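Local coordinates for protein putative nitroreductase (Thermotoga maritima, PDB 1VKW) that is a putative nitroreductase of the FMN-dependent nitroreductase clan and probably has oxidoreductase activity, at residues Y80-Q83 / G84-V88; E135-L138 / E139-P142; A155-L159 / N160-W164; A194-I197 / F198-E201. All blocks are in the same frame, centred on the assembly; numbering follows the deposited sequence.

Contact 1 of 4, residues Y80-Q83 / G84-V88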
# COMPACT_ATOMS: atom_id res chain seq x y z
N TYR A 80 -1.80 -10.16 -2.50
CA TYR A 80 -2.40 -9.17 -3.40
C TYR A 80 -2.39 -7.77 -2.77
O TYR A 80 -1.94 -6.80 -3.38
CB TYR A 80 -3.83 -9.58 -3.81
CG TYR A 80 -4.33 -8.85 -5.04
CD1 TYR A 80 -4.12 -9.37 -6.31
CD2 TYR A 80 -4.98 -7.62 -4.94
CE1 TYR A 80 -4.55 -8.70 -7.45
CE2 TYR A 80 -5.42 -6.95 -6.09
CZ TYR A 80 -5.20 -7.49 -7.33
OH TYR A 80 -5.63 -6.84 -8.47
N GLY A 81 -2.86 -7.67 -1.52
CA GLY A 81 -2.82 -6.42 -0.78
C GLY A 81 -1.41 -5.90 -0.57
O GLY A 81 -1.15 -4.71 -0.75
N PHE A 82 -0.49 -6.80 -0.21
CA PHE A 82 0.90 -6.44 0.09
C PHE A 82 1.62 -5.86 -1.13
O PHE A 82 2.22 -4.78 -1.07
CB PHE A 82 1.63 -7.67 0.63
CG PHE A 82 3.02 -7.39 1.15
CD1 PHE A 82 3.21 -6.66 2.33
CD2 PHE A 82 4.14 -7.85 0.46
CE1 PHE A 82 4.49 -6.41 2.81
CE2 PHE A 82 5.43 -7.58 0.93
CZ PHE A 82 5.60 -6.86 2.11
N GLN A 83 1.54 -6.56 -2.26
CA GLN A 83 2.18 -6.11 -3.48
C GLN A 83 1.44 -4.93 -4.10
O GLN A 83 2.06 -4.00 -4.60
CB GLN A 83 2.30 -7.25 -4.49
CG GLN A 83 3.32 -8.29 -4.07
CD GLN A 83 3.33 -9.51 -4.97
OE1 GLN A 83 3.17 -9.40 -6.19
NE2 GLN A 83 3.53 -10.68 -4.37
N GLY A 84 0.11 -4.99 -4.06
CA GLY A 84 -0.75 -3.95 -4.61
C GLY A 84 -0.55 -2.59 -3.96
O GLY A 84 -0.51 -1.57 -4.65
N GLU A 85 -0.41 -2.55 -2.64
CA GLU A 85 -0.18 -1.29 -1.96
C GLU A 85 1.23 -0.74 -2.23
O GLU A 85 1.41 0.47 -2.28
CB GLU A 85 -0.50 -1.39 -0.47
CG GLU A 85 -0.45 -0.06 0.29
CD GLU A 85 -1.52 0.96 -0.09
OE1 GLU A 85 -2.35 0.68 -0.98
OE2 GLU A 85 -1.53 2.06 0.51
N GLN A 86 2.21 -1.62 -2.46
CA GLN A 86 3.53 -1.16 -2.90
C GLN A 86 3.43 -0.38 -4.21
O GLN A 86 4.06 0.67 -4.38
CB GLN A 86 4.50 -2.34 -3.05
CG GLN A 86 5.03 -2.84 -1.70
CD GLN A 86 5.88 -4.07 -1.85
OE1 GLN A 86 7.04 -3.98 -2.25
NE2 GLN A 86 5.31 -5.23 -1.54
N ILE A 87 2.61 -0.89 -5.13
CA ILE A 87 2.37 -0.22 -6.41
C ILE A 87 1.63 1.11 -6.23
O ILE A 87 2.00 2.12 -6.86
CB ILE A 87 1.60 -1.16 -7.37
CG1 ILE A 87 2.44 -2.42 -7.66
CG2 ILE A 87 1.26 -0.44 -8.67
CD1 ILE A 87 1.65 -3.57 -8.26
N VAL A 88 0.60 1.11 -5.38
CA VAL A 88 -0.15 2.33 -5.04
C VAL A 88 0.78 3.43 -4.55
O VAL A 88 0.72 4.57 -5.01
CB VAL A 88 -1.23 2.06 -3.97
CG1 VAL A 88 -1.76 3.36 -3.35
CG2 VAL A 88 -2.38 1.27 -4.56
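The side-chain amide of Q86 folds back on F82 one turn earlier in the helix. Q86 CG is anti to its carbonyl carbon (chi1 -77°), which carries the extended chain back. Q86 NE2 donates to F82 O at 3.2 Å, with the N-H pointing fairly straight at the oxygen (160°). The donor lies well above the carbonyl plane, not on a lone pair, whereas F82 O lies in the amide plane of Q86. Q86 NE2 also sits over one face of the F82 ring, 3.4 Å from F82 CE2. Ring and amide planes are 66° apart. Q86 N reaches F82 O only weakly, at 3.5 Å. These residues belong to helix 74-93, a long helix whose residues here are buried close to the centre of the chain. The usual i to i+4 bonds run through it: G84 N to Y80 O, E85 N to G81 O at 3.0 Å, and I87 N to Q83 O at 3.2 Å. CG1 of I87 rests 3.5 Å from Q83 O. Further out, Q86 NE2 also donates to K47 O, which helps fix the amide. F82 packs on L187 and S188 of helix 180-198. E85 divides its carboxylate between W100 NE1 and H189 NE2.

Contact 2 of 4, residues E135-L138 / E139-P142; sequences ENDL and EELP
Backbone bonds set the turn between D137 and L141. E140 N donates to D137 O at 2.8 Å, and L141 N donates to L138 O at 3.3 Å. Both N-H groups come from above the carbonyl plane of the acceptor. Both bonds are i to i+3 links, as expected of the short 3-10 segment here. A water adds to them: it donates to L138 O at 2.8 Å and to L141 O, bridging the two carbonyls.

One side chain folds back onto the backbone. The extended chain of E140, with CG anti to its carbonyl carbon (chi1 -63°), carries OE1 to D137 N, where the bond is weak at 3.3 Å. E140 OE1 also lies 3.6 Å from N136 CB. The amide plane of N136 stands almost perpendicular to this carboxylate.

The apolar contacts centre on L141. L141 CD1 touches N136 CB at 3.6 Å, and the two side chains cross at about a right angle. L141 CD2 meets L138 CD1 at 4.1 Å. L141 is buried and also packs on Y168 of strand 165-168, while N136 ND2 donates to Y168 O. L138 leans on I130 and T131 of helix 130-133. The turn thus joins that helix to P142, the N-cap of helix 143-153.

Like charges make up the last group. D137 OD2 and E140 OE2 are 3.6 Å apart, with carboxylate planes 43° apart. The E139 carboxylate also lies near that of D137, their charged atoms not in contact. This cluster of acids on the surface is likely to be repulsive at neutral pH: the one weak N-H bond goes to OE1 of E140, while its OE2 faces D137 OD2.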
# COMPACT_ATOMS: atom_id res chain seq x y z
N GLU A 135 -2.94 -3.01 20.74
CA GLU A 135 -3.12 -3.81 21.95
C GLU A 135 -2.30 -3.23 23.11
O GLU A 135 -2.73 -3.28 24.26
CB GLU A 135 -2.77 -5.28 21.67
CG GLU A 135 -3.65 -5.89 20.59
CD GLU A 135 -3.34 -7.35 20.32
OE1 GLU A 135 -3.16 -8.11 21.30
OE2 GLU A 135 -3.30 -7.75 19.14
N ASN A 136 -1.17 -2.62 22.78
CA ASN A 136 -0.29 -1.97 23.76
C ASN A 136 -0.78 -0.61 24.18
O ASN A 136 -1.49 0.06 23.44
CB ASN A 136 1.10 -1.75 23.17
CG ASN A 136 1.66 -2.98 22.51
OD1 ASN A 136 1.20 -3.39 21.44
ND2 ASN A 136 2.68 -3.57 23.12
N ASP A 137 -0.36 -0.18 25.36
CA ASP A 137 -0.53 1.20 25.76
C ASP A 137 0.44 1.98 24.90
O ASP A 137 1.59 1.57 24.70
CB ASP A 137 -0.24 1.38 27.25
CG ASP A 137 -1.35 0.82 28.14
OD1 ASP A 137 -2.49 0.62 27.66
OD2 ASP A 137 -1.17 0.56 29.36
N LEU A 138 -0.02 3.11 24.37
CA LEU A 138 0.77 3.89 23.42
C LEU A 138 2.13 4.25 24.04
O LEU A 138 3.13 4.36 23.35
CB LEU A 138 -0.04 5.13 23.00
CG LEU A 138 0.35 5.98 21.77
CD1 LEU A 138 0.89 5.16 20.63
CD2 LEU A 138 -0.85 6.80 21.32
N GLU A 139 2.15 4.36 25.37
CA GLU A 139 3.36 4.67 26.14
C GLU A 139 4.39 3.53 26.18
O GLU A 139 5.56 3.76 26.49
CB GLU A 139 2.98 5.07 27.58
CG GLU A 139 1.82 6.05 27.70
CD GLU A 139 0.49 5.37 28.03
OE1 GLU A 139 -0.08 4.73 27.12
OE2 GLU A 139 0.02 5.48 29.19
N GLU A 140 3.95 2.30 25.91
CA GLU A 140 4.87 1.15 25.86
C GLU A 140 5.64 1.07 24.53
O GLU A 140 6.47 0.16 24.33
CB GLU A 140 4.09 -0.15 26.09
CG GLU A 140 3.45 -0.23 27.47
CD GLU A 140 2.37 -1.30 27.58
OE1 GLU A 140 2.11 -2.03 26.60
OE2 GLU A 140 1.78 -1.43 28.68
N LEU A 141 5.37 2.01 23.62
CA LEU A 141 6.00 2.03 22.30
C LEU A 141 7.17 2.99 22.23
O LEU A 141 7.01 4.18 22.54
CB LEU A 141 4.99 2.43 21.23
CG LEU A 141 4.20 1.28 20.63
CD1 LEU A 141 3.60 0.37 21.69
CD2 LEU A 141 3.13 1.88 19.72
N PRO A 142 8.33 2.52 21.79
CA PRO A 142 9.43 3.43 21.51
C PRO A 142 9.04 4.31 20.31
O PRO A 142 8.14 3.93 19.54
CB PRO A 142 10.61 2.51 21.17
CG PRO A 142 10.10 1.14 21.18
CD PRO A 142 8.66 1.12 21.49
O HOH W 1 4.91 6.54 23.07

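Contact 3 of 4, residues A155-L159 / N160-W164; sequences APSAL and NRQPW
The backbone from S157 to R161 winds through two overlapping beta turns in the loop between helix 143-153 and strand 165-168. Each is closed by an i to i+3 bond: N160 N donates to S157 O at 2.9 Å, and R161 N donates to A158 O at 3.2 Å. Both donors stand above the carbonyl plane. The first turn fits type II; in the second, both central residues, L159 and N160, have left-handed helical angles. Q162 also has positive phi. P163 then forms the centre of an inverse gamma turn, which leads toward the strand.

The S157 hydroxyl holds the inside of the bend. With chi1 at 57°, OG lies between the backbone N and the carbonyl carbon. There S157 OG accepts from Q162 N at 2.9 Å and donates to a water at 2.6 Å. That water donates to A155 O and N160 OD1, so it ties three residues together. The Q162 amide turns back to the backbone, NE2 donating to N160 O, while OE1 accepts from R128 N.

R161 runs its extended chain past A158, placing NH2 3.5 Å from A158 CB. NH2 also faces D182 OD2 in a long, weak ion pair. An alanine here would take away the guanidinium and is likely to leave the A158 methyl less covered and D182 without that distant positive charge.

W164 closes the loop against its start. Its NE1 donates to D182 O on helix 180-198. P163 CD and Q162 C lie over one ring face, offset toward the rim. P156 O meets the ring edge in plane and has no polar partner. A155 approaches the same ring, its methyl CB being 3.9 Å from W164 CZ2.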
# COMPACT_ATOMS: atom_id res chain seq x y z
N ALA A 155 -3.21 3.45 6.04
CA ALA A 155 -3.47 2.55 4.93
C ALA A 155 -4.93 2.62 4.53
O ALA A 155 -5.78 2.90 5.37
CB ALA A 155 -3.11 1.10 5.31
N PRO A 156 -5.23 2.37 3.25
CA PRO A 156 -6.60 2.27 2.83
C PRO A 156 -7.14 0.90 3.21
O PRO A 156 -6.36 -0.02 3.49
CB PRO A 156 -6.52 2.42 1.31
CG PRO A 156 -5.18 1.82 0.97
CD PRO A 156 -4.29 2.17 2.13
N SER A 157 -8.46 0.80 3.26
CA SER A 157 -9.13 -0.47 3.51
C SER A 157 -10.48 -0.42 2.83
O SER A 157 -11.08 0.65 2.71
CB SER A 157 -9.27 -0.73 5.01
OG SER A 157 -9.97 0.32 5.67
N ALA A 158 -10.95 -1.58 2.36
CA ALA A 158 -12.29 -1.73 1.81
C ALA A 158 -13.32 -1.07 2.72
O ALA A 158 -13.41 -1.40 3.91
CB ALA A 158 -12.61 -3.20 1.63
N LEU A 159 -14.09 -0.14 2.14
CA LEU A 159 -15.13 0.62 2.86
C LEU A 159 -14.65 1.38 4.10
O LEU A 159 -15.46 1.70 4.98
CB LEU A 159 -16.30 -0.31 3.24
CG LEU A 159 -17.07 -0.98 2.11
CD1 LEU A 159 -18.31 -1.68 2.66
CD2 LEU A 159 -17.45 0.02 1.03
N ASN A 160 -13.36 1.70 4.15
CA ASN A 160 -12.72 2.31 5.33
C ASN A 160 -12.99 1.60 6.66
O ASN A 160 -13.05 2.22 7.73
CB ASN A 160 -13.06 3.80 5.45
CG ASN A 160 -12.04 4.57 6.29
OD1 ASN A 160 -10.86 4.22 6.32
ND2 ASN A 160 -12.50 5.60 7.00
N ARG A 161 -13.11 0.28 6.61
CA ARG A 161 -13.44 -0.42 7.84
C ARG A 161 -12.24 -0.60 8.75
O ARG A 161 -12.43 -0.90 9.92
CB ARG A 161 -14.12 -1.74 7.57
CG ARG A 161 -13.30 -2.77 6.89
CD ARG A 161 -14.17 -3.87 6.31
NE ARG A 161 -13.51 -4.58 5.22
CZ ARG A 161 -14.11 -5.44 4.42
NH1 ARG A 161 -15.39 -5.74 4.58
NH2 ARG A 161 -13.42 -6.03 3.46
N GLN A 162 -11.02 -0.42 8.22
CA GLN A 162 -9.79 -0.34 9.02
C GLN A 162 -9.66 -1.56 9.91
O GLN A 162 -9.58 -1.44 11.14
CB GLN A 162 -9.80 0.94 9.88
CG GLN A 162 -9.91 2.23 9.11
CD GLN A 162 -10.47 3.38 9.95
OE1 GLN A 162 -9.83 3.85 10.90
NE2 GLN A 162 -11.65 3.86 9.57
N PRO A 163 -9.66 -2.75 9.30
CA PRO A 163 -9.86 -4.00 10.02
C PRO A 163 -8.59 -4.58 10.68
O PRO A 163 -8.31 -5.77 10.53
CB PRO A 163 -10.38 -4.94 8.91
CG PRO A 163 -9.66 -4.46 7.67
CD PRO A 163 -9.46 -2.98 7.84
N TRP A 164 -7.85 -3.77 11.43
CA TRP A 164 -6.54 -4.19 11.94
C TRP A 164 -6.46 -4.19 13.45
O TRP A 164 -6.96 -3.29 14.13
CB TRP A 164 -5.44 -3.28 11.41
CG TRP A 164 -5.56 -2.97 9.97
CD1 TRP A 164 -5.44 -3.84 8.93
CD2 TRP A 164 -5.81 -1.69 9.39
NE1 TRP A 164 -5.61 -3.18 7.74
CE2 TRP A 164 -5.83 -1.86 7.99
CE3 TRP A 164 -6.02 -0.41 9.91
CZ2 TRP A 164 -6.05 -0.79 7.11
CZ3 TRP A 164 -6.23 0.65 9.02
CH2 TRP A 164 -6.24 0.44 7.64
O HOH W 2 -8.52 2.47 5.94

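Contact 4 of 4, residues A194-I197 / F198-E201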
# COMPACT_ATOMS: atom_id res chain seq x y z
N ALA A 194 9.30 0.51 8.34
CA ALA A 194 10.32 -0.14 9.16
C ALA A 194 11.66 -0.29 8.42
O ALA A 194 12.73 -0.13 9.00
CB ALA A 194 9.82 -1.51 9.64
N ARG A 195 11.58 -0.57 7.12
CA ARG A 195 12.74 -0.69 6.26
C ARG A 195 13.51 0.63 6.22
O ARG A 195 14.74 0.65 6.35
CB ARG A 195 12.32 -1.11 4.85
CG ARG A 195 13.46 -1.44 3.91
CD ARG A 195 13.00 -1.95 2.55
NE ARG A 195 12.47 -0.87 1.72
CZ ARG A 195 11.94 -1.03 0.51
NH1 ARG A 195 11.85 -2.24 -0.04
NH2 ARG A 195 11.50 0.04 -0.15
N GLU A 196 12.77 1.72 6.04
CA GLU A 196 13.32 3.07 6.07
C GLU A 196 13.92 3.44 7.44
O GLU A 196 15.04 3.96 7.51
CB GLU A 196 12.24 4.09 5.69
CG GLU A 196 12.67 5.55 5.74
CD GLU A 196 13.79 5.88 4.77
OE1 GLU A 196 13.85 5.25 3.69
OE2 GLU A 196 14.60 6.78 5.08
N ILE A 197 13.18 3.18 8.51
CA ILE A 197 13.60 3.57 9.85
C ILE A 197 14.86 2.83 10.29
O ILE A 197 15.81 3.45 10.75
CB ILE A 197 12.46 3.37 10.88
CG1 ILE A 197 11.41 4.45 10.66
CG2 ILE A 197 12.99 3.46 12.32
CD1 ILE A 197 10.13 4.23 11.41
N PHE A 198 14.86 1.51 10.15
CA PHE A 198 15.93 0.68 10.70
C PHE A 198 17.05 0.48 9.72
O PHE A 198 18.13 0.01 10.10
CB PHE A 198 15.37 -0.66 11.22
CG PHE A 198 14.51 -0.50 12.44
CD1 PHE A 198 15.09 -0.23 13.67
CD2 PHE A 198 13.12 -0.57 12.36
CE1 PHE A 198 14.31 -0.05 14.79
CE2 PHE A 198 12.35 -0.40 13.47
CZ PHE A 198 12.94 -0.14 14.70
N LYS A 199 16.81 0.87 8.46
CA LYS A 199 17.77 0.71 7.38
C LYS A 199 18.21 -0.75 7.22
O LYS A 199 19.34 -1.03 6.84
CB LYS A 199 18.99 1.65 7.57
CG LYS A 199 18.64 3.15 7.54
CD LYS A 199 18.29 3.62 6.13
CE LYS A 199 18.09 5.13 6.05
NZ LYS A 199 16.68 5.53 6.19
N ARG A 200 17.29 -1.66 7.54
CA ARG A 200 17.50 -3.09 7.35
C ARG A 200 16.24 -3.65 6.70
O ARG A 200 15.18 -3.04 6.77
CB ARG A 200 17.72 -3.81 8.69
CG ARG A 200 18.77 -3.21 9.62
CD ARG A 200 20.17 -3.69 9.38
NE ARG A 200 20.31 -5.11 9.71
CZ ARG A 200 21.37 -5.85 9.42
NH1 ARG A 200 22.41 -5.32 8.77
NH2 ARG A 200 21.40 -7.12 9.77
N GLU A 201 16.36 -4.83 6.13
CA GLU A 201 15.23 -5.54 5.55
C GLU A 201 14.41 -6.27 6.64
O GLU A 201 14.88 -7.28 7.16
CB GLU A 201 15.80 -6.57 4.56
CG GLU A 201 14.77 -7.29 3.72
CD GLU A 201 14.12 -6.40 2.68
OE1 GLU A 201 14.48 -5.20 2.59
OE2 GLU A 201 13.25 -6.90 1.95
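Helix 180-198 ends here, and K199, with positive phi, is the first residue to leave the helical path. F198 N still makes a helical bond to A194 O at 2.9 Å, nearly straight at 166°.

Just past the end, K199 turns its chain back along E196. Bends at chi2 (-72°) and chi4 bring K199 NZ over the last turn, where it donates to E196 O at 2.6 Å. K199 NZ also forms a salt bridge with E196 OE2 at 2.7 Å, met from above the carboxylate plane. One ammonium thus grips both the main chain and the side chain of E196, and its positive charge probably suits the carbonyl-rich end of a helix. A leucine in place of E196 would remove the carboxylate and would probably leave the K199 ammonium without its countercharge and its end freer to turn.

The F198 ring is covered on one face by I197. I197 CG2 sits 4.0 Å from the F198 ring centroid and 11° off the normal, a CH-pi contact directly over the centre. A194 O lies at the ring edge, 3.4 Å from F198 CD2. R200 O folds back to R195 CA at 3.4 Å in a CA-H...O contact. R195 CD lies beside E201 OE1, while E201 OE2 is taken by Y191 OH and K47 NZ.

On the side of helix 143-153, I197 packs on E144 and I148, and F198 on E144. E196 and I197 reach F16 of helix 15-21. The chain then runs on through P202 into strand 203-207.

How the contacts relate
The four contacts follow one another along the chain without overlap. Contact 1 is deepest, its centre about 5 Å from that of the chain, in helix 74-93. Contact 3 touches it: E85 OE2 lies 3.2 Å from P156 CD. Their centres are 14 Å apart, and both also pack on helix 180-198, whose end forms contact 4. Contact 2 comes just before helix 143-153 and contact 3 just after it; contact 3 leads into strand 165-168 and contact 2 packs on it. Contact 4 lies about 7 Å from contact 2 by nearest atoms. Helix 180-198 therefore runs from the buried region around contacts 1 and 3 to the surface at contact 4.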